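Local coordinates for protein Nup188 (Myceliophthora thermophila, PDB 4KF8) that serves as a scaffold nucleoporin of the nuclear pore complex and shares structural and functional properties with nuclear transport receptors, at residues Gln9-Val14 and Val42-Thr47; Ser81-Ala86 and Ser130-Gln135; Leu122-Ile127 and Pro170-Gln175. One frame throughout, in Å; residues are numbered along the deposited sequence.

Interaction 1 (Gln9-Val14 and Val42-Thr47); sequences QLLSLV and VVLRGT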
ATOM      1  N   GLN A   9      -4.723 -16.194  25.182  1.00 81.91           N
ATOM      2  CA  GLN A   9      -5.412 -17.478  25.227  1.00 81.58           C
ATOM      3  C   GLN A   9      -6.528 -17.511  24.188  1.00 72.61           C
ATOM      4  O   GLN A   9      -6.901 -18.573  23.688  1.00 71.30           O
ATOM      5  CB  GLN A   9      -5.988 -17.729  26.622  1.00 86.52           C
ATOM      6  CG  GLN A   9      -4.949 -18.021  27.690  1.00 88.09           C
ATOM      7  CD  GLN A   9      -5.553 -18.093  29.078  1.00 86.98           C
ATOM      8  OE1 GLN A   9      -6.581 -17.475  29.351  1.00 75.10           O
ATOM      9  NE2 GLN A   9      -4.916 -18.850  29.963  1.00 81.41           N
ATOM     10  N   LEU A  10      -7.063 -16.338  23.872  1.00 69.18           N
ATOM     11  CA  LEU A  10      -8.076 -16.224  22.838  1.00 71.85           C
ATOM     12  C   LEU A  10      -7.422 -16.437  21.484  1.00 74.70           C
ATOM     13  O   LEU A  10      -7.995 -17.055  20.590  1.00 61.10           O
ATOM     14  CB  LEU A  10      -8.747 -14.852  22.897  1.00 69.08           C
ATOM     15  CG  LEU A  10      -9.836 -14.560  21.865  1.00 56.51           C
ATOM     16  CD1 LEU A  10     -10.959 -15.588  21.944  1.00 56.65           C
ATOM     17  CD2 LEU A  10     -10.373 -13.157  22.073  1.00 54.50           C
ATOM     18  N   LEU A  11      -6.204 -15.924  21.349  1.00 78.93           N
ATOM     19  CA  LEU A  11      -5.439 -16.053  20.116  1.00 80.46           C
ATOM     20  C   LEU A  11      -5.032 -17.503  19.881  1.00 77.85           C
ATOM     21  O   LEU A  11      -5.067 -17.987  18.752  1.00 76.86           O
ATOM     22  CB  LEU A  11      -4.201 -15.155  20.171  1.00 85.23           C
ATOM     23  CG  LEU A  11      -3.331 -15.044  18.920  1.00 63.44           C
ATOM     24  CD1 LEU A  11      -4.141 -14.560  17.728  1.00 60.54           C
ATOM     25  CD2 LEU A  11      -2.173 -14.110  19.191  1.00 64.24           C
ATOM     26  N   SER A  12      -4.649 -18.188  20.955  1.00 76.72           N
ATOM     27  CA  SER A  12      -4.290 -19.602  20.883  1.00 80.47           C
ATOM     28  C   SER A  12      -5.472 -20.438  20.420  1.00 81.67           C
ATOM     29  O   SER A  12      -5.335 -21.297  19.550  1.00 87.41           O
ATOM     30  CB  SER A  12      -3.826 -20.115  22.247  1.00 86.16           C
ATOM     31  OG  SER A  12      -2.657 -19.448  22.681  1.00 98.90           O
ATOM     32  N   LEU A  13      -6.632 -20.180  21.013  1.00 79.36           N
ATOM     33  CA  LEU A  13      -7.832 -20.961  20.743  1.00 75.61           C
ATOM     34  C   LEU A  13      -8.337 -20.750  19.320  1.00 73.34           C
ATOM     35  O   LEU A  13      -8.776 -21.694  18.664  1.00 72.66           O
ATOM     36  CB  LEU A  13      -8.925 -20.612  21.753  1.00 75.04           C
ATOM     37  CG  LEU A  13     -10.254 -21.357  21.646  1.00 66.54           C
ATOM     38  CD1 LEU A  13     -10.073 -22.835  21.932  1.00 69.96           C
ATOM     39  CD2 LEU A  13     -11.261 -20.745  22.598  1.00 64.96           C
ATOM     40  N   VAL A  14      -8.272 -19.508  18.850  1.00 75.74           N
ATOM     41  CA  VAL A  14      -8.706 -19.178  17.498  1.00 61.70           C
ATOM     42  C   VAL A  14      -7.753 -19.776  16.470  1.00 76.07           C
ATOM     43  O   VAL A  14      -8.183 -20.307  15.446  1.00 75.12           O
ATOM     44  CB  VAL A  14      -8.821 -17.654  17.293  1.00 58.85           C
ATOM     45  CG1 VAL A  14      -8.945 -17.312  15.816  1.00 71.77           C
ATOM     46  CG2 VAL A  14     -10.006 -17.108  18.070  1.00 57.07           C
ATOM     47  N   VAL A  42      -9.892  -9.653  14.066  1.00 46.75           N
ATOM     48  CA  VAL A  42     -10.375  -8.881  15.204  1.00 46.13           C
ATOM     49  C   VAL A  42      -9.477  -9.077  16.424  1.00 53.61           C
ATOM     50  O   VAL A  42      -9.056  -8.106  17.053  1.00 47.54           O
ATOM     51  CB  VAL A  42     -11.843  -9.229  15.550  1.00 45.50           C
ATOM     52  CG1 VAL A  42     -12.215  -8.696  16.918  1.00 45.45           C
ATOM     53  CG2 VAL A  42     -12.781  -8.682  14.485  1.00 44.30           C
ATOM     54  N   VAL A  43      -9.178 -10.333  16.741  1.00 48.97           N
ATOM     55  CA  VAL A  43      -8.294 -10.668  17.856  1.00 50.80           C
ATOM     56  C   VAL A  43      -6.914 -10.037  17.694  1.00 75.82           C
ATOM     57  O   VAL A  43      -6.383  -9.444  18.631  1.00 52.43           O
ATOM     58  CB  VAL A  43      -8.123 -12.195  18.005  1.00 52.62           C
ATOM     59  CG1 VAL A  43      -7.157 -12.513  19.137  1.00 54.90           C
ATOM     60  CG2 VAL A  43      -9.467 -12.863  18.246  1.00 52.09           C
ATOM     61  N   LEU A  44      -6.342 -10.168  16.499  1.00 51.63           N
ATOM     62  CA  LEU A  44      -5.025  -9.612  16.198  1.00 52.50           C
ATOM     63  C   LEU A  44      -4.972  -8.097  16.371  1.00 70.63           C
ATOM     64  O   LEU A  44      -4.013  -7.563  16.927  1.00 52.60           O
ATOM     65  CB  LEU A  44      -4.595  -9.995  14.783  1.00 56.63           C
ATOM     66  CG  LEU A  44      -4.071 -11.417  14.586  1.00 56.83           C
ATOM     67  CD1 LEU A  44      -4.008 -11.764  13.115  1.00 54.62           C
ATOM     68  CD2 LEU A  44      -2.708 -11.564  15.232  1.00 60.22           C
ATOM     69  N   ARG A  45      -6.000  -7.407  15.888  1.00 49.42           N
ATOM     70  CA  ARG A  45      -6.116  -5.974  16.111  1.00 48.58           C
ATOM     71  C   ARG A  45      -6.338  -5.709  17.592  1.00 49.24           C
ATOM     72  O   ARG A  45      -5.941  -4.671  18.113  1.00 49.66           O
ATOM     73  CB  ARG A  45      -7.265  -5.392  15.292  1.00 46.70           C
ATOM     74  CG  ARG A  45      -6.982  -5.277  13.808  1.00 72.49           C
ATOM     75  CD  ARG A  45      -5.871  -4.274  13.553  1.00 77.97           C
ATOM     76  NE  ARG A  45      -5.489  -4.206  12.145  1.00 79.30           N
ATOM     77  CZ  ARG A  45      -4.344  -3.693  11.712  1.00 76.36           C
ATOM     78  NH1 ARG A  45      -3.466  -3.210  12.579  1.00 80.43           N
ATOM     79  NH2 ARG A  45      -4.070  -3.668  10.414  1.00 71.48           N
ATOM     80  N   GLY A  46      -6.968  -6.661  18.269  1.00 49.57           N
ATOM     81  CA  GLY A  46      -7.234  -6.533  19.689  1.00 50.43           C
ATOM     82  C   GLY A  46      -5.993  -6.747  20.531  1.00 61.59           C
ATOM     83  O   GLY A  46      -5.995  -6.474  21.732  1.00 57.83           O
ATOM     84  N   THR A  47      -4.928  -7.238  19.902  1.00 77.01           N
ATOM     85  CA  THR A  47      -3.667  -7.463  20.601  1.00 83.45           C
ATOM     86  C   THR A  47      -2.860  -6.182  20.731  1.00 90.78           C
ATOM     87  O   THR A  47      -1.753  -6.081  20.208  1.00 90.04           O
ATOM     88  CB  THR A  47      -2.789  -8.510  19.895  1.00 74.38           C
ATOM     89  OG1 THR A  47      -2.538  -8.093  18.549  1.00 72.19           O
ATOM     90  CG2 THR A  47      -3.472  -9.870  19.885  1.00 77.81           C
TER
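Val43 meets two consecutive leucines of residues 9-14 with its two methyl groups, one for each, and this forked contact is the tight part of the interface. Its CG1, anti to the backbone N (chi1 178°), lies 3.9 Å from CD1 of Leu11. The other branch, CG2, approaches CD2 of Leu10 at a slant, also at 3.9 Å. A beta-branched valine suits the place because its fork, close to its own helix, sets both methyls against the leucines. Leu11 needs the longer chain: its CB does not aim straight at residues 42-47, but CG swings anti to the backbone N (chi1 -174°) and carries CD1 inward. There it also reaches CD2 of Leu44 at 4.2 Å, the two side chains set roughly perpendicular.

Packing is looser at Val14 and Thr47, both partly exposed. CG2 of Val14 stays 4.3 Å from CG2 of Val43, and the methyl CG2 of Thr47 comes no nearer than 4.5 Å to CD2 of Leu11. Leu10 is partly exposed too, though it touches closely.

Over these segments the axes run nearly antiparallel (155°), 10.1 Å apart at closest approach; they belong to helices 7-20 and 30-46, an arrangement consistent with a helical solenoid. Beyond the pair, Leu11 rests on Leu69 of helix 67-84, while Leu44 packs on Ile107, Ala110 and Cys111 of helix 98-113.

Interaction 2 (Ser81-Ala86 and Ser130-Gln135); sequences SFRNLA and SHNVLQ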
ATOM      1  N   SER A  81      -2.198 -19.644   2.875  1.00 72.35           N
ATOM      2  CA  SER A  81      -3.445 -19.281   2.215  1.00 98.52           C
ATOM      3  C   SER A  81      -3.218 -18.599   0.871  1.00 96.97           C
ATOM      4  O   SER A  81      -3.927 -18.879  -0.096  1.00 95.84           O
ATOM      5  CB  SER A  81      -4.306 -18.405   3.128  1.00 96.48           C
ATOM      6  OG  SER A  81      -4.777 -19.145   4.240  1.00 97.62           O
ATOM      7  N   PHE A  82      -2.231 -17.708   0.813  1.00 98.28           N
ATOM      8  CA  PHE A  82      -1.908 -17.006  -0.427  1.00 93.21           C
ATOM      9  C   PHE A  82      -1.468 -17.981  -1.515  1.00 91.70           C
ATOM     10  O   PHE A  82      -1.768 -17.788  -2.693  1.00 83.93           O
ATOM     11  CB  PHE A  82      -0.826 -15.949  -0.199  1.00 91.64           C
ATOM     12  CG  PHE A  82      -0.398 -15.247  -1.455  1.00 93.06           C
ATOM     13  CD1 PHE A  82      -1.219 -14.307  -2.050  1.00 93.41           C
ATOM     14  CD2 PHE A  82       0.817 -15.537  -2.050  1.00 91.81           C
ATOM     15  CE1 PHE A  82      -0.836 -13.663  -3.209  1.00 67.95           C
ATOM     16  CE2 PHE A  82       1.205 -14.896  -3.209  1.00 88.11           C
ATOM     17  CZ  PHE A  82       0.373 -13.957  -3.788  1.00 82.30           C
ATOM     18  N   ARG A  83      -0.753 -19.025  -1.105  1.00 98.70           N
ATOM     19  CA  ARG A  83      -0.355 -20.101  -2.006  1.00104.65           C
ATOM     20  C   ARG A  83      -1.574 -20.722  -2.678  1.00103.14           C
ATOM     21  O   ARG A  83      -1.553 -21.027  -3.870  1.00111.37           O
ATOM     22  CB  ARG A  83       0.408 -21.179  -1.235  1.00112.19           C
ATOM     23  CG  ARG A  83       1.684 -20.688  -0.583  1.00121.71           C
ATOM     24  CD  ARG A  83       2.841 -20.659  -1.570  1.00136.91           C
ATOM     25  NE  ARG A  83       3.288 -22.003  -1.929  1.00151.27           N
ATOM     26  CZ  ARG A  83       3.212 -22.521  -3.150  1.00155.10           C
ATOM     27  NH1 ARG A  83       2.714 -21.803  -4.148  1.00156.11           N
ATOM     28  NH2 ARG A  83       3.642 -23.755  -3.377  1.00155.52           N
ATOM     29  N   ASN A  84      -2.639 -20.902  -1.903  1.00 92.71           N
ATOM     30  CA  ASN A  84      -3.870 -21.476  -2.426  1.00 96.68           C
ATOM     31  C   ASN A  84      -4.629 -20.497  -3.312  1.00 95.07           C
ATOM     32  O   ASN A  84      -5.321 -20.902  -4.243  1.00 95.98           O
ATOM     33  CB  ASN A  84      -4.769 -21.958  -1.284  1.00101.34           C
ATOM     34  CG  ASN A  84      -4.091 -22.984  -0.399  1.00105.32           C
ATOM     35  OD1 ASN A  84      -2.866 -23.088  -0.381  1.00110.72           O
ATOM     36  ND2 ASN A  84      -4.885 -23.744   0.345  1.00 99.39           N
ATOM     37  N   LEU A  85      -4.479 -19.207  -3.028  1.00 95.29           N
ATOM     38  CA  LEU A  85      -5.238 -18.164  -3.722  1.00 98.34           C
ATOM     39  C   LEU A  85      -4.870 -17.992  -5.198  1.00 97.39           C
ATOM     40  O   LEU A  85      -5.471 -17.182  -5.904  1.00 94.56           O
ATOM     41  CB  LEU A  85      -5.116 -16.827  -2.985  1.00 97.85           C
ATOM     42  CG  LEU A  85      -6.361 -16.348  -2.234  1.00 83.04           C
ATOM     43  CD1 LEU A  85      -7.463 -15.960  -3.210  1.00 76.65           C
ATOM     44  CD2 LEU A  85      -6.843 -17.422  -1.274  1.00 77.78           C
ATOM     45  N   ALA A  86      -3.889 -18.756  -5.666  1.00100.36           N
ATOM     46  CA  ALA A  86      -3.574 -18.791  -7.087  1.00101.12           C
ATOM     47  C   ALA A  86      -4.509 -19.772  -7.795  1.00105.88           C
ATOM     48  O   ALA A  86      -4.273 -20.171  -8.934  1.00107.70           O
ATOM     49  CB  ALA A  86      -2.120 -19.170  -7.305  1.00 98.67           C
ATOM     50  N   SER A 130      10.109 -19.235   2.515  1.00106.74           N
ATOM     51  CA  SER A 130       9.876 -20.680   2.533  1.00120.28           C
ATOM     52  C   SER A 130       8.802 -21.084   1.529  1.00128.65           C
ATOM     53  O   SER A 130       9.048 -21.900   0.642  1.00141.10           O
ATOM     54  CB  SER A 130       9.496 -21.163   3.936  1.00121.50           C
ATOM     55  OG  SER A 130      10.513 -20.858   4.876  1.00122.09           O
ATOM     56  N   HIS A 131       7.611 -20.512   1.670  1.00124.13           N
ATOM     57  CA  HIS A 131       6.587 -20.660   0.649  1.00122.04           C
ATOM     58  C   HIS A 131       6.977 -19.874  -0.598  1.00134.97           C
ATOM     59  O   HIS A 131       8.029 -19.226  -0.643  1.00140.97           O
ATOM     60  CB  HIS A 131       5.231 -20.191   1.170  1.00107.25           C
ATOM     61  CG  HIS A 131       4.567 -21.172   2.087  1.00109.48           C
ATOM     62  ND1 HIS A 131       3.773 -22.199   1.626  1.00110.78           N
ATOM     63  CD2 HIS A 131       4.589 -21.287   3.436  1.00107.50           C
ATOM     64  CE1 HIS A 131       3.331 -22.906   2.653  1.00107.29           C
ATOM     65  NE2 HIS A 131       3.810 -22.374   3.760  1.00104.99           N
ATOM     66  N   ASN A 132       6.119 -19.930  -1.609  1.00137.04           N
ATOM     67  CA  ASN A 132       6.383 -19.257  -2.876  1.00141.06           C
ATOM     68  C   ASN A 132       6.220 -17.739  -2.802  1.00120.23           C
ATOM     69  O   ASN A 132       7.090 -16.987  -3.244  1.00114.32           O
ATOM     70  CB  ASN A 132       5.514 -19.851  -3.983  1.00158.67           C
ATOM     71  CG  ASN A 132       6.263 -20.865  -4.826  1.00174.93           C
ATOM     72  OD1 ASN A 132       7.408 -21.214  -4.530  1.00177.48           O
ATOM     73  ND2 ASN A 132       5.624 -21.340  -5.889  1.00182.08           N
ATOM     74  N   VAL A 133       5.097 -17.315  -2.231  1.00114.79           N
ATOM     75  CA  VAL A 133       4.818 -15.920  -1.855  1.00106.62           C
ATOM     76  C   VAL A 133       5.229 -14.806  -2.828  1.00100.45           C
ATOM     77  O   VAL A 133       4.617 -14.664  -3.883  1.00 96.37           O
ATOM     78  CB  VAL A 133       5.259 -15.607  -0.392  1.00119.27           C
ATOM     79  CG1 VAL A 133       4.388 -16.386   0.585  1.00118.16           C
ATOM     80  CG2 VAL A 133       6.742 -15.914  -0.161  1.00122.70           C
ATOM     81  N   LEU A 134       6.228 -14.003  -2.460  1.00100.38           N
ATOM     82  CA  LEU A 134       6.630 -12.846  -3.268  1.00100.90           C
ATOM     83  C   LEU A 134       6.935 -13.187  -4.727  1.00 91.25           C
ATOM     84  O   LEU A 134       6.683 -12.382  -5.621  1.00 78.46           O
ATOM     85  CB  LEU A 134       7.780 -12.044  -2.625  1.00106.52           C
ATOM     86  CG  LEU A 134       8.911 -12.669  -1.802  1.00108.12           C
ATOM     87  CD1 LEU A 134      10.148 -11.795  -1.892  1.00104.45           C
ATOM     88  CD2 LEU A 134       8.515 -12.829  -0.343  1.00109.19           C
ATOM     89  N   GLN A 135       7.459 -14.383  -4.961  1.00 86.93           N
ATOM     90  CA  GLN A 135       7.601 -14.890  -6.317  1.00 97.79           C
ATOM     91  C   GLN A 135       6.227 -14.935  -6.989  1.00 98.51           C
ATOM     92  O   GLN A 135       6.041 -14.394  -8.078  1.00 97.89           O
ATOM     93  CB  GLN A 135       8.220 -16.286  -6.294  1.00105.84           C
ATOM     94  CG  GLN A 135       9.500 -16.400  -5.483  1.00108.90           C
ATOM     95  CD  GLN A 135       9.900 -17.844  -5.254  1.00122.40           C
ATOM     96  OE1 GLN A 135      10.777 -18.375  -5.936  1.00130.71           O
ATOM     97  NE2 GLN A 135       9.247 -18.494  -4.296  1.00123.02           N
TER
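The guanidinium of Arg83 has CB of Asn132 over one face, 3.2 Å above its plane and displaced toward the rim, while ND1 of His131 lies at its edge. Seen from the imidazole the meeting is also edgewise, with NE of Arg83 in the ring plane, 3.6 Å from ND1; the two flat groups are turned 58° apart. The ring of Phe82 takes part by its edge as well: CE2 lies 3.5 Å from the carbonyl O of Val133, close to the ring plane.

Arg83 gets there by folding its chain at chi2 (-82°) and again at chi3, which lays CD against the backbone, 3.4 Å from N of Asn132. The long, flexible arginine thus covers the turn with its methylene groups as well as its head. With an alanine at this position, the groups over Asn132 and beside His131 would be gone, which would probably open a gap and leave Asn132 freer to turn.

The contact joins the C-terminal end of helix 67-84 to the turn between two successive helices, 121-130 and 134-143, with Val133 as the N-cap residue of the second. That turn is braced from within: the carbonyl O of Asn132 accepts bonds from both N and NE2 of Gln135, the latter 2.8 Å long and fairly straight at 164°. Deeper in, Phe82 packs on Leu101 of helix 98-113 and Leu162 of helix 154-167; His131 also touches Asp75 and Ala79.

Interaction 3 (Leu122-Ile127 and Pro170-Gln175); sequences LQVLNI and PALAEQ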
ATOM      1  N   LEU A 122      13.744 -11.096  10.029  1.00108.89           N
ATOM      2  CA  LEU A 122      14.411 -12.169   9.303  1.00113.05           C
ATOM      3  C   LEU A 122      13.608 -13.447   9.479  1.00112.70           C
ATOM      4  O   LEU A 122      13.604 -14.319   8.614  1.00109.50           O
ATOM      5  CB  LEU A 122      15.841 -12.366   9.811  1.00120.37           C
ATOM      6  CG  LEU A 122      16.849 -11.260   9.481  1.00121.19           C
ATOM      7  CD1 LEU A 122      18.203 -11.541  10.123  1.00118.48           C
ATOM      8  CD2 LEU A 122      16.992 -11.095   7.976  1.00121.60           C
ATOM      9  N   GLN A 123      12.925 -13.540  10.615  1.00118.23           N
ATOM     10  CA  GLN A 123      12.027 -14.645  10.896  1.00122.85           C
ATOM     11  C   GLN A 123      10.896 -14.659   9.871  1.00113.06           C
ATOM     12  O   GLN A 123      10.625 -15.685   9.246  1.00111.45           O
ATOM     13  CB  GLN A 123      11.446 -14.499  12.299  1.00130.96           C
ATOM     14  CG  GLN A 123      11.152 -15.807  12.987  1.00139.86           C
ATOM     15  CD  GLN A 123      12.401 -16.470  13.532  1.00153.22           C
ATOM     16  OE1 GLN A 123      12.839 -16.171  14.643  1.00158.71           O
ATOM     17  NE2 GLN A 123      12.978 -17.379  12.754  1.00159.18           N
ATOM     18  N   VAL A 124      10.244 -13.511   9.708  1.00102.52           N
ATOM     19  CA  VAL A 124       9.209 -13.353   8.696  1.00 94.07           C
ATOM     20  C   VAL A 124       9.791 -13.633   7.316  1.00 99.08           C
ATOM     21  O   VAL A 124       9.209 -14.384   6.534  1.00 80.64           O
ATOM     22  CB  VAL A 124       8.610 -11.939   8.715  1.00 83.34           C
ATOM     23  CG1 VAL A 124       7.452 -11.841   7.731  1.00 80.59           C
ATOM     24  CG2 VAL A 124       8.148 -11.583  10.119  1.00 79.41           C
ATOM     25  N   LEU A 125      10.948 -13.037   7.035  1.00 99.83           N
ATOM     26  CA  LEU A 125      11.675 -13.283   5.792  1.00100.56           C
ATOM     27  C   LEU A 125      11.867 -14.781   5.584  1.00101.95           C
ATOM     28  O   LEU A 125      11.625 -15.299   4.496  1.00 97.99           O
ATOM     29  CB  LEU A 125      13.025 -12.560   5.819  1.00106.15           C
ATOM     30  CG  LEU A 125      14.027 -12.675   4.660  1.00107.51           C
ATOM     31  CD1 LEU A 125      14.948 -13.885   4.812  1.00107.60           C
ATOM     32  CD2 LEU A 125      13.313 -12.702   3.314  1.00108.84           C
ATOM     33  N   ASN A 126      12.301 -15.463   6.639  1.00107.03           N
ATOM     34  CA  ASN A 126      12.470 -16.911   6.623  1.00108.94           C
ATOM     35  C   ASN A 126      11.155 -17.608   6.291  1.00109.63           C
ATOM     36  O   ASN A 126      11.088 -18.418   5.364  1.00109.08           O
ATOM     37  CB  ASN A 126      12.981 -17.389   7.985  1.00111.04           C
ATOM     38  CG  ASN A 126      13.945 -18.553   7.877  1.00124.67           C
ATOM     39  OD1 ASN A 126      14.640 -18.709   6.873  1.00139.71           O
ATOM     40  ND2 ASN A 126      13.998 -19.373   8.922  1.00121.26           N
ATOM     41  N   ILE A 127      10.115 -17.272   7.055  1.00109.89           N
ATOM     42  CA  ILE A 127       8.789 -17.869   6.900  1.00112.18           C
ATOM     43  C   ILE A 127       8.220 -17.623   5.515  1.00113.40           C
ATOM     44  O   ILE A 127       7.737 -18.548   4.850  1.00115.21           O
ATOM     45  CB  ILE A 127       7.785 -17.289   7.916  1.00107.47           C
ATOM     46  CG1 ILE A 127       8.184 -17.646   9.348  1.00109.70           C
ATOM     47  CG2 ILE A 127       6.381 -17.785   7.608  1.00105.24           C
ATOM     48  CD1 ILE A 127       7.354 -16.936  10.389  1.00102.53           C
ATOM     49  N   PRO A 170      12.615  -4.054   6.125  1.00 82.03           N
ATOM     50  CA  PRO A 170      13.816  -3.754   5.330  1.00 84.57           C
ATOM     51  C   PRO A 170      14.487  -4.975   4.704  1.00 88.65           C
ATOM     52  O   PRO A 170      14.965  -4.890   3.574  1.00 79.58           O
ATOM     53  CB  PRO A 170      14.752  -3.113   6.353  1.00 78.05           C
ATOM     54  CG  PRO A 170      13.839  -2.443   7.307  1.00 75.73           C
ATOM     55  CD  PRO A 170      12.626  -3.336   7.414  1.00 80.53           C
ATOM     56  N   ALA A 171      14.523  -6.088   5.430  1.00 89.65           N
ATOM     57  CA  ALA A 171      15.147  -7.308   4.932  1.00 92.90           C
ATOM     58  C   ALA A 171      14.395  -7.877   3.730  1.00 91.61           C
ATOM     59  O   ALA A 171      15.007  -8.258   2.733  1.00 97.22           O
ATOM     60  CB  ALA A 171      15.242  -8.341   6.037  1.00 98.16           C
ATOM     61  N   LEU A 172      13.069  -7.927   3.831  1.00 84.58           N
ATOM     62  CA  LEU A 172      12.233  -8.401   2.732  1.00 84.03           C
ATOM     63  C   LEU A 172      12.244  -7.424   1.562  1.00 83.25           C
ATOM     64  O   LEU A 172      12.027  -7.809   0.413  1.00 79.65           O
ATOM     65  CB  LEU A 172      10.793  -8.627   3.202  1.00 83.65           C
ATOM     66  CG  LEU A 172      10.504  -9.883   4.028  1.00 85.98           C
ATOM     67  CD1 LEU A 172      10.682  -9.630   5.518  1.00 75.90           C
ATOM     68  CD2 LEU A 172       9.110 -10.390   3.730  1.00 85.98           C
ATOM     69  N   ALA A 173      12.494  -6.155   1.865  1.00 89.40           N
ATOM     70  CA  ALA A 173      12.603  -5.126   0.839  1.00 92.33           C
ATOM     71  C   ALA A 173      13.825  -5.359  -0.041  1.00 90.74           C
ATOM     72  O   ALA A 173      13.806  -5.072  -1.238  1.00 92.94           O
ATOM     73  CB  ALA A 173      12.665  -3.746   1.479  1.00 95.15           C
ATOM     74  N   GLU A 174      14.890  -5.878   0.559  1.00 90.15           N
ATOM     75  CA  GLU A 174      16.111  -6.166  -0.182  1.00 90.92           C
ATOM     76  C   GLU A 174      15.892  -7.342  -1.127  1.00 93.88           C
ATOM     77  O   GLU A 174      16.458  -7.387  -2.219  1.00 96.38           O
ATOM     78  CB  GLU A 174      17.267  -6.462   0.777  1.00 91.51           C
ATOM     79  CG  GLU A 174      18.624  -6.594   0.099  1.00 94.73           C
ATOM     80  CD  GLU A 174      19.739  -6.922   1.078  1.00 97.74           C
ATOM     81  OE1 GLU A 174      19.432  -7.278   2.235  1.00 94.14           O
ATOM     82  OE2 GLU A 174      20.923  -6.823   0.691  1.00 97.60           O
ATOM     83  N   GLN A 175      15.059  -8.285  -0.703  1.00 97.04           N
ATOM     84  CA  GLN A 175      14.783  -9.483  -1.489  1.00103.17           C
ATOM     85  C   GLN A 175      14.050  -9.165  -2.789  1.00104.72           C
ATOM     86  O   GLN A 175      14.331  -9.761  -3.827  1.00113.59           O
ATOM     87  CB  GLN A 175      13.971 -10.485  -0.665  1.00 98.65           C
ATOM     88  CG  GLN A 175      14.529 -11.896  -0.684  1.00 99.45           C
ATOM     89  CD  GLN A 175      15.898 -11.983  -0.043  1.00113.45           C
ATOM     90  OE1 GLN A 175      16.286 -11.119   0.745  1.00120.32           O
ATOM     91  NE2 GLN A 175      16.643 -13.030  -0.379  1.00120.05           N
TER
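Leu125 and Leu172 carry the largest share of the apolar packing, the two side chains running antiparallel, side by side, so that each methyl reaches the inner carbons of the other. CD1 of Leu172 comes within 3.8 Å of CB of Leu125, and in return CD2 of Leu125 reaches CG of Leu172 at 4.0 Å. Different first torsions make this possible: CG of Leu125 stands anti to its own N (chi1 178°), whereas CG of Leu172 stands anti to its carbonyl carbon (chi1 -76°) and brings a side chain that does not start out aimed across the interface over to the other helix. A second apolar pair lies one turn back along residues 122-127, where CD2 of Leu122, on the solvent side, bends round to CB of Ala171 at 3.8 Å. Here the long leucine comes to the short alanine, whose small methyl leaves room for it. Val124 adds a looser touch, its CB 4.5 Å from CD1 of Leu172.

A further kind of contact sets side chain against backbone. CD1 of Leu172 lies 3.7 Å from N of Leu125, so this methyl packs on the helix itself as well as on its side chains.

At another margin the chemistry is mixed: CG and OE1 of Gln175 both lie at about van der Waals distance from CD2 of Leu125, and a glutamine tolerates this partly exposed place.

Residues 122-127 and 170-175, on helices 121-130 and 170-178, have axes inclined at 42° that approach to 9.0 Å, helix-to-helix packing consistent with an alpha-helical solenoid. Ala171 also touches Gln121 and Leu172 touches Met128, extending the seam along helix 121-130, while Val124 packs on Leu74 of helix 67-84.

Overall arrangement
All three contacts are partly buried, but interaction 1 lies farthest out, its centre about 24 Å from the centre of the chain, against about 18 Å and 17 Å for those of interactions 2 and 3. Interactions 1 and 3 are mainly aliphatic seams between helices, one nearly antiparallel and one inclined; interaction 2 instead sets an arginine and a phenylalanine against the polar groups of a turn. Helix 67-84 links them: it supplies one side of interaction 2 and packs against both others. Interactions 2 and 3 alternate along the chain and touch where CD1 of Leu134 lies 4.2 Å from CB of Gln175, whereas interaction 1 stays about 12 Å from either at the nearest atoms.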